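Local coordinates for putative branched-chain amino acid transport system substrate-binding protein (Rhodopseudomonas palustris, PDB 4FB4) that probably binds small substrates for a branched-chain amino acid type transport system and here holds caffeic acid, at residues V138-Y143 with E169-R174; I194-S199 with I219-G224. One frame throughout, in Å; residues are numbered along the deposited sequence.

Contact 1 of 2, residues V138-Y143 with E169-R174. With DHC (caffeic acid), chain B.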
loop_
_atom_site.group_PDB
_atom_site.type_symbol
_atom_site.label_atom_id
_atom_site.label_comp_id
_atom_site.label_asym_id
_atom_site.label_seq_id
_atom_site.Cartn_x
_atom_site.Cartn_y
_atom_site.Cartn_z
ATOM N N VAL A 138 2.873 24.260 6.359
ATOM C CA VAL A 138 2.147 22.997 6.311
ATOM C C VAL A 138 1.916 22.448 7.730
ATOM O O VAL A 138 2.773 22.558 8.639
ATOM C CB VAL A 138 2.843 21.968 5.365
ATOM C CG1 VAL A 138 4.227 21.603 5.863
ATOM C CG2 VAL A 138 2.039 20.671 5.247
ATOM N N GLY A 139 0.708 21.931 7.937
ATOM C CA GLY A 139 0.377 21.230 9.163
ATOM C C GLY A 139 0.203 19.765 8.881
ATOM O O GLY A 139 -0.091 19.356 7.743
ATOM N N TYR A 140 0.358 18.955 9.919
ATOM C CA TYR A 140 0.226 17.515 9.776
ATOM C C TYR A 140 -0.749 16.941 10.799
ATOM O O TYR A 140 -0.731 17.312 11.983
ATOM C CB TYR A 140 1.600 16.828 9.964
ATOM C CG TYR A 140 1.572 15.308 9.873
ATOM C CD1 TYR A 140 1.469 14.680 8.645
ATOM C CD2 TYR A 140 1.681 14.494 11.017
ATOM C CE1 TYR A 140 1.456 13.312 8.531
ATOM C CE2 TYR A 140 1.657 13.120 10.915
ATOM C CZ TYR A 140 1.543 12.526 9.659
ATOM O OH TYR A 140 1.519 11.150 9.461
ATOM N N ILE A 141 -1.584 16.024 10.350
ATOM C CA ILE A 141 -2.426 15.245 11.266
ATOM C C ILE A 141 -2.322 13.795 10.801
ATOM O O ILE A 141 -2.542 13.478 9.628
ATOM C CB ILE A 141 -3.892 15.758 11.388
ATOM C CG1 ILE A 141 -4.699 14.802 12.277
ATOM C CG2 ILE A 141 -4.581 15.868 10.025
ATOM C CD1 ILE A 141 -5.902 15.407 12.951
ATOM N N GLY A 142 -1.951 12.894 11.711
ATOM C CA GLY A 142 -1.759 11.508 11.313
ATOM C C GLY A 142 -1.855 10.545 12.458
ATOM O O GLY A 142 -1.904 10.950 13.616
ATOM N N TYR A 143 -1.834 9.273 12.137
ATOM C CA TYR A 143 -1.929 8.264 13.161
ATOM C C TYR A 143 -0.777 8.366 14.165
ATOM O O TYR A 143 0.355 8.668 13.781
ATOM C CB TYR A 143 -1.860 6.880 12.579
ATOM C CG TYR A 143 -2.946 6.453 11.627
ATOM C CD1 TYR A 143 -4.260 6.858 11.797
ATOM C CD2 TYR A 143 -2.667 5.584 10.581
ATOM C CE1 TYR A 143 -5.262 6.427 10.918
ATOM C CE2 TYR A 143 -3.653 5.162 9.700
ATOM C CZ TYR A 143 -4.970 5.571 9.896
ATOM O OH TYR A 143 -5.994 5.168 9.033
ATOM N N GLU A 169 1.729 19.853 14.276
ATOM C CA GLU A 169 1.694 18.417 14.181
ATOM C C GLU A 169 0.717 17.887 15.205
ATOM O O GLU A 169 0.839 18.178 16.383
ATOM C CB GLU A 169 3.060 17.805 14.482
ATOM C CG GLU A 169 3.001 16.281 14.461
ATOM C CD GLU A 169 4.128 15.615 15.225
ATOM O OE1 GLU A 169 4.949 16.329 15.826
ATOM O OE2 GLU A 169 4.192 14.382 15.249
ATOM N N GLU A 170 -0.240 17.098 14.746
ATOM C CA GLU A 170 -1.222 16.490 15.609
ATOM C C GLU A 170 -1.332 15.005 15.263
ATOM O O GLU A 170 -1.055 14.608 14.143
ATOM C CB GLU A 170 -2.575 17.205 15.457
ATOM C CG GLU A 170 -2.603 18.684 15.906
ATOM C CD GLU A 170 -2.311 18.894 17.407
ATOM O OE1 GLU A 170 -2.721 18.038 18.237
ATOM O OE2 GLU A 170 -1.693 19.927 17.778
ATOM N N ARG A 171 -1.682 14.175 16.239
ATOM C CA ARG A 171 -1.900 12.774 16.007
ATOM C C ARG A 171 -3.261 12.313 16.519
ATOM O O ARG A 171 -3.884 12.979 17.354
ATOM C CB ARG A 171 -0.790 11.934 16.648
ATOM C CG ARG A 171 0.626 12.342 16.224
ATOM C CD ARG A 171 0.967 11.959 14.778
ATOM N NE ARG A 171 2.413 12.135 14.588
ATOM C CZ ARG A 171 3.300 11.160 14.389
ATOM N NH1 ARG A 171 2.940 9.877 14.256
ATOM N NH2 ARG A 171 4.572 11.481 14.287
ATOM N N PHE A 172 -3.730 11.202 15.963
ATOM C CA PHE A 172 -4.916 10.512 16.473
ATOM C C PHE A 172 -4.755 9.005 16.354
ATOM O O PHE A 172 -3.874 8.516 15.640
ATOM C CB PHE A 172 -6.182 11.017 15.779
ATOM C CG PHE A 172 -6.303 10.652 14.321
ATOM C CD1 PHE A 172 -5.505 11.239 13.366
ATOM C CD2 PHE A 172 -7.285 9.763 13.899
ATOM C CE1 PHE A 172 -5.637 10.923 12.034
ATOM C CE2 PHE A 172 -7.434 9.451 12.564
ATOM C CZ PHE A 172 -6.593 10.029 11.625
ATOM N N ALA A 173 -5.612 8.280 17.068
ATOM C CA ALA A 173 -5.576 6.828 17.057
ATOM C C ALA A 173 -6.556 6.308 16.011
ATOM O O ALA A 173 -7.616 6.890 15.792
ATOM C CB ALA A 173 -5.869 6.244 18.438
ATOM N N ARG A 174 -6.189 5.206 15.366
ATOM C CA ARG A 174 -6.998 4.669 14.288
ATOM C C ARG A 174 -8.461 4.576 14.622
ATOM O O ARG A 174 -9.272 4.943 13.782
ATOM C CB ARG A 174 -6.509 3.293 13.857
ATOM C CG ARG A 174 -5.190 3.347 13.140
ATOM C CD ARG A 174 -4.665 1.979 12.789
ATOM N NE ARG A 174 -3.297 2.129 12.275
ATOM C CZ ARG A 174 -2.960 2.111 10.990
ATOM N NH1 ARG A 174 -1.702 2.290 10.655
ATOM N NH2 ARG A 174 -3.852 1.848 10.047
HETATM C C1 DHC B . -1.681 2.003 7.162
HETATM O O1 DHC B . -0.936 1.516 8.018
HETATM C C2 DHC B . -1.257 2.236 5.758
HETATM C C3 DHC B . -2.012 1.680 4.836
HETATM C "C1'" DHC B . -1.658 1.697 3.352
HETATM C "C2'" DHC B . -2.031 0.607 2.590
HETATM C "C3'" DHC B . -1.720 0.535 1.251
HETATM C "C4'" DHC B . -0.985 1.603 0.576
HETATM C "C5'" DHC B . -0.584 2.691 1.352
HETATM C "C6'" DHC B . -0.925 2.700 2.728
HETATM O "O4'" DHC B . -0.724 1.481 -0.757
HETATM O "O3'" DHC B . -2.152 -0.549 0.554
HETATM O O2 DHC B . -2.887 2.226 7.415
#
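Tyr140 stands opposite Glu169 and Gly142 opposite Arg171 in a parallel pairing, with the strand axes 21° apart. Three backbone hydrogen bonds join the strands: Glu170 N to Tyr140 O, the shortest at 2.8 Å, then Gly142 N to Glu170 O and Phe172 N to Gly142 O.

The polar side-chain work falls to Arg171. Bent at its second torsion, the chain turns back over Gly142 and lays the guanidinium edge against Tyr143 O; the NH1 bond of 2.9 Å lies in the carbonyl plane. NE and NH2 both grip a single oxygen of Glu169: OE2 receives NE on its anti lone pair (2.9 Å) and NH2 nearly along its C-O axis. The result is a side-on salt bridge between residues two apart on strand 169-172. Asp149 takes NH1 as well, and these anchors together fix the rotation of the guanidinium. NE also meets the edge of the Tyr140 ring, whose plane is almost perpendicular to the guanidinium.

Apolar packing occupies the face carrying Ile141, where CG1 touches Phe172 CD1 at 3.8 Å. Phe172 CG sits between its backbone N and carbonyl carbon, and the ring leans over Gly142 to meet the Tyr143 ring obliquely, planes 57° apart.

Arg174 lies over one face of the Tyr143 ring. Its CG stands over the centre in a CH-pi contact, 3.8 Å from the centroid, while the guanidinium, inclined 38° to the ring, lies over CD2 and CE2. Its two terminal nitrogens hold the caffeic acid carboxylate end-on, NH2 to O2 at 2.8 Å and NH1 to O1; Asp145 pairs with NE and Ser199 with Tyr143 OH. This is a beta-alpha-beta crossover through helix 146-161, with Arg174 just past its second strand; the ligand sits at the carboxyl ends of the parallel strands, as in periplasmic binding proteins.

Contact 2 of 2, residues I194-S199 with I219-G224; sequences ILVGAS and IYQTHG. With DHC (caffeic acid), chain B.
Strands 194-197 and 219-221 run parallel with axes 27° apart, joined by Tyr220 N to Ile194 O (2.8 Å, 170° at the hydrogen) and Val196 N to Tyr220 O (2.9 Å), before the backbones splay from a CA separation of 4.7 Å at Leu195 and Tyr220 to 6.3 Å at Gly197 and Thr222.

A water bridges the widening gap: it lies 2.6 Å from Val196 O and close to Gln221 OE1, and accepts from Thr222 N and, at longer range, Ala198 N. Gln221, bent at chi2 (-87°), brings its amide alongside Val196, while NE2 is hydrogen-bonded to Gln207 OE1 and Ala203 O of connecting helix 200-212. Val196 CG2 also meets Ile219 CG2 at 3.8 Å. On the face carrying Leu195 and Tyr220 these side chains cross at about a right angle, CD1 meeting CB. Thr222 places CG2 against Val196 O; its OG1 accepts from Gly224 N in an ST turn and is bonded to Tyr147 OH.

Both segments then reach the caffeic acid. Ser199 OG donates to carboxylate O2 at 2.7 Å, and the caffeic acid ring turns its C5' edge toward the face of the His223 ring, C5' standing 3.7 Å over its centre.

Helix 200-212 covers Ile194, Val196 and Ile219; helix 119-132 packs on Leu195 and Tyr220, whose hydroxyl bonds to His129, and strand 137-143 flanks 193-197 on the side away from 218-221.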
loop_
_atom_site.group_PDB
_atom_site.type_symbol
_atom_site.label_atom_id
_atom_site.label_comp_id
_atom_site.label_asym_id
_atom_site.label_seq_id
_atom_site.Cartn_x
_atom_site.Cartn_y
_atom_site.Cartn_z
ATOM N N ILE A 194 -2.469 21.215 4.642
ATOM C CA ILE A 194 -2.396 20.182 5.674
ATOM C C ILE A 194 -2.206 18.836 4.997
ATOM O O ILE A 194 -2.855 18.524 3.982
ATOM C CB ILE A 194 -3.658 20.188 6.579
ATOM C CG1 ILE A 194 -3.656 21.434 7.479
ATOM C CG2 ILE A 194 -3.725 18.919 7.430
ATOM C CD1 ILE A 194 -4.948 21.687 8.236
ATOM N N LEU A 195 -1.276 18.040 5.531
ATOM C CA LEU A 195 -1.123 16.693 5.103
ATOM C C LEU A 195 -1.731 15.761 6.114
ATOM O O LEU A 195 -1.451 15.876 7.300
ATOM C CB LEU A 195 0.375 16.372 4.916
ATOM C CG LEU A 195 0.781 14.948 4.606
ATOM C CD1 LEU A 195 0.275 14.532 3.221
ATOM C CD2 LEU A 195 2.303 14.842 4.688
ATOM N N VAL A 196 -2.558 14.835 5.631
ATOM C CA VAL A 196 -3.249 13.896 6.470
ATOM C C VAL A 196 -2.529 12.559 6.268
ATOM O O VAL A 196 -2.474 12.035 5.143
ATOM C CB VAL A 196 -4.716 13.728 6.065
ATOM C CG1 VAL A 196 -5.342 12.637 6.928
ATOM C CG2 VAL A 196 -5.487 15.044 6.166
ATOM N N GLY A 197 -1.910 12.058 7.329
ATOM C CA GLY A 197 -1.225 10.771 7.333
ATOM C C GLY A 197 -2.098 9.642 7.850
ATOM O O GLY A 197 -1.943 9.173 8.995
ATOM N N ALA A 198 -3.006 9.171 7.009
ATOM C CA ALA A 198 -3.961 8.167 7.419
ATOM C C ALA A 198 -4.359 7.288 6.229
ATOM O O ALA A 198 -3.734 7.334 5.158
ATOM C CB ALA A 198 -5.200 8.853 8.017
ATOM N N SER A 199 -5.368 6.471 6.430
ATOM C CA SER A 199 -5.765 5.517 5.396
ATOM C C SER A 199 -7.225 5.145 5.540
ATOM O O SER A 199 -7.831 5.335 6.604
ATOM C CB SER A 199 -4.893 4.297 5.475
ATOM O OG SER A 199 -5.070 3.618 6.709
ATOM N N ILE A 219 -5.719 20.446 1.191
ATOM C CA ILE A 219 -5.544 19.241 1.973
ATOM C C ILE A 219 -4.939 18.182 1.079
ATOM O O ILE A 219 -5.359 17.984 -0.069
ATOM C CB ILE A 219 -6.856 18.735 2.618
ATOM C CG1 ILE A 219 -7.455 19.826 3.524
ATOM C CG2 ILE A 219 -6.591 17.440 3.382
ATOM C CD1 ILE A 219 -8.836 19.493 4.093
ATOM N N TYR A 220 -3.904 17.538 1.601
ATOM C CA TYR A 220 -3.212 16.464 0.930
ATOM C C TYR A 220 -3.420 15.144 1.636
ATOM O O TYR A 220 -3.394 15.081 2.863
ATOM C CB TYR A 220 -1.726 16.780 0.869
ATOM C CG TYR A 220 -1.401 17.922 -0.065
ATOM C CD1 TYR A 220 -1.519 19.244 0.351
ATOM C CD2 TYR A 220 -0.927 17.687 -1.346
ATOM C CE1 TYR A 220 -1.208 20.289 -0.499
ATOM C CE2 TYR A 220 -0.621 18.732 -2.197
ATOM C CZ TYR A 220 -0.746 20.026 -1.780
ATOM O OH TYR A 220 -0.432 21.047 -2.656
ATOM N N GLN A 221 -3.694 14.110 0.850
ATOM C CA GLN A 221 -3.859 12.779 1.350
ATOM C C GLN A 221 -2.846 11.795 0.749
ATOM O O GLN A 221 -2.379 11.926 -0.395
ATOM C CB GLN A 221 -5.278 12.291 1.017
ATOM C CG GLN A 221 -6.407 13.037 1.731
ATOM C CD GLN A 221 -6.749 12.476 3.109
ATOM O OE1 GLN A 221 -6.233 11.445 3.513
ATOM N NE2 GLN A 221 -7.667 13.137 3.809
ATOM N N THR A 222 -2.553 10.758 1.528
ATOM C CA THR A 222 -1.601 9.730 1.137
ATOM C C THR A 222 -2.290 8.634 0.305
ATOM O O THR A 222 -3.539 8.579 0.138
ATOM C CB THR A 222 -0.950 9.048 2.353
ATOM O OG1 THR A 222 -1.899 8.157 2.982
ATOM C CG2 THR A 222 -0.419 10.076 3.328
ATOM N N HIS A 223 -1.457 7.752 -0.218
ATOM C CA HIS A 223 -1.932 6.639 -1.035
ATOM C C HIS A 223 -2.743 5.614 -0.262
ATOM O O HIS A 223 -3.435 4.804 -0.842
ATOM C CB HIS A 223 -0.785 6.052 -1.889
ATOM C CG HIS A 223 0.416 5.591 -1.136
ATOM N ND1 HIS A 223 0.971 6.288 -0.119
ATOM C CD2 HIS A 223 1.244 4.470 -1.349
ATOM C CE1 HIS A 223 2.086 5.640 0.297
ATOM N NE2 HIS A 223 2.250 4.538 -0.480
ATOM N N GLY A 224 -2.677 5.648 1.057
ATOM C CA GLY A 224 -3.595 4.866 1.892
ATOM C C GLY A 224 -5.043 5.277 1.729
ATOM O O GLY A 224 -5.933 4.529 2.123
HETATM C C1 DHC B . -1.681 2.003 7.162
HETATM O O1 DHC B . -0.936 1.516 8.018
HETATM C C2 DHC B . -1.257 2.236 5.758
HETATM C C3 DHC B . -2.012 1.680 4.836
HETATM C "C1'" DHC B . -1.658 1.697 3.352
HETATM C "C2'" DHC B . -2.031 0.607 2.590
HETATM C "C3'" DHC B . -1.720 0.535 1.251
HETATM C "C4'" DHC B . -0.985 1.603 0.576
HETATM C "C5'" DHC B . -0.584 2.691 1.352
HETATM C "C6'" DHC B . -0.925 2.700 2.728
HETATM O "O4'" DHC B . -0.724 1.481 -0.757
HETATM O "O3'" DHC B . -2.152 -0.549 0.554
HETATM O O2 DHC B . -2.887 2.226 7.415
HETATM O O HOH W 1 -3.903 10.145 4.040
#

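How the contacts relate
Contact 1 and contact 2 lie within successive beta-alpha-beta units; their strands form one end of a seven-stranded mixed sheet, in the order 165-172, 137-143, 193-197, 218-221. Contact 1 closes before contact 2 opens, and their centres lie 10 Å apart. The inner strands 137-143 and 193-197 are neighbours, joined by probable hydrogen bonds from Leu195 N to Gly139 O and Gly197 N to Ile141 O (both 2.8 Å). The four parallel strands therefore send their carboxyl ends to the same edge, where 169-174 and 194-199 supply Arg174 and Ser199 to one carboxylate and 219-224 supplies His223 to the ring. Thr79, Gln282 and His286 also hydrogen-bond to the ligand.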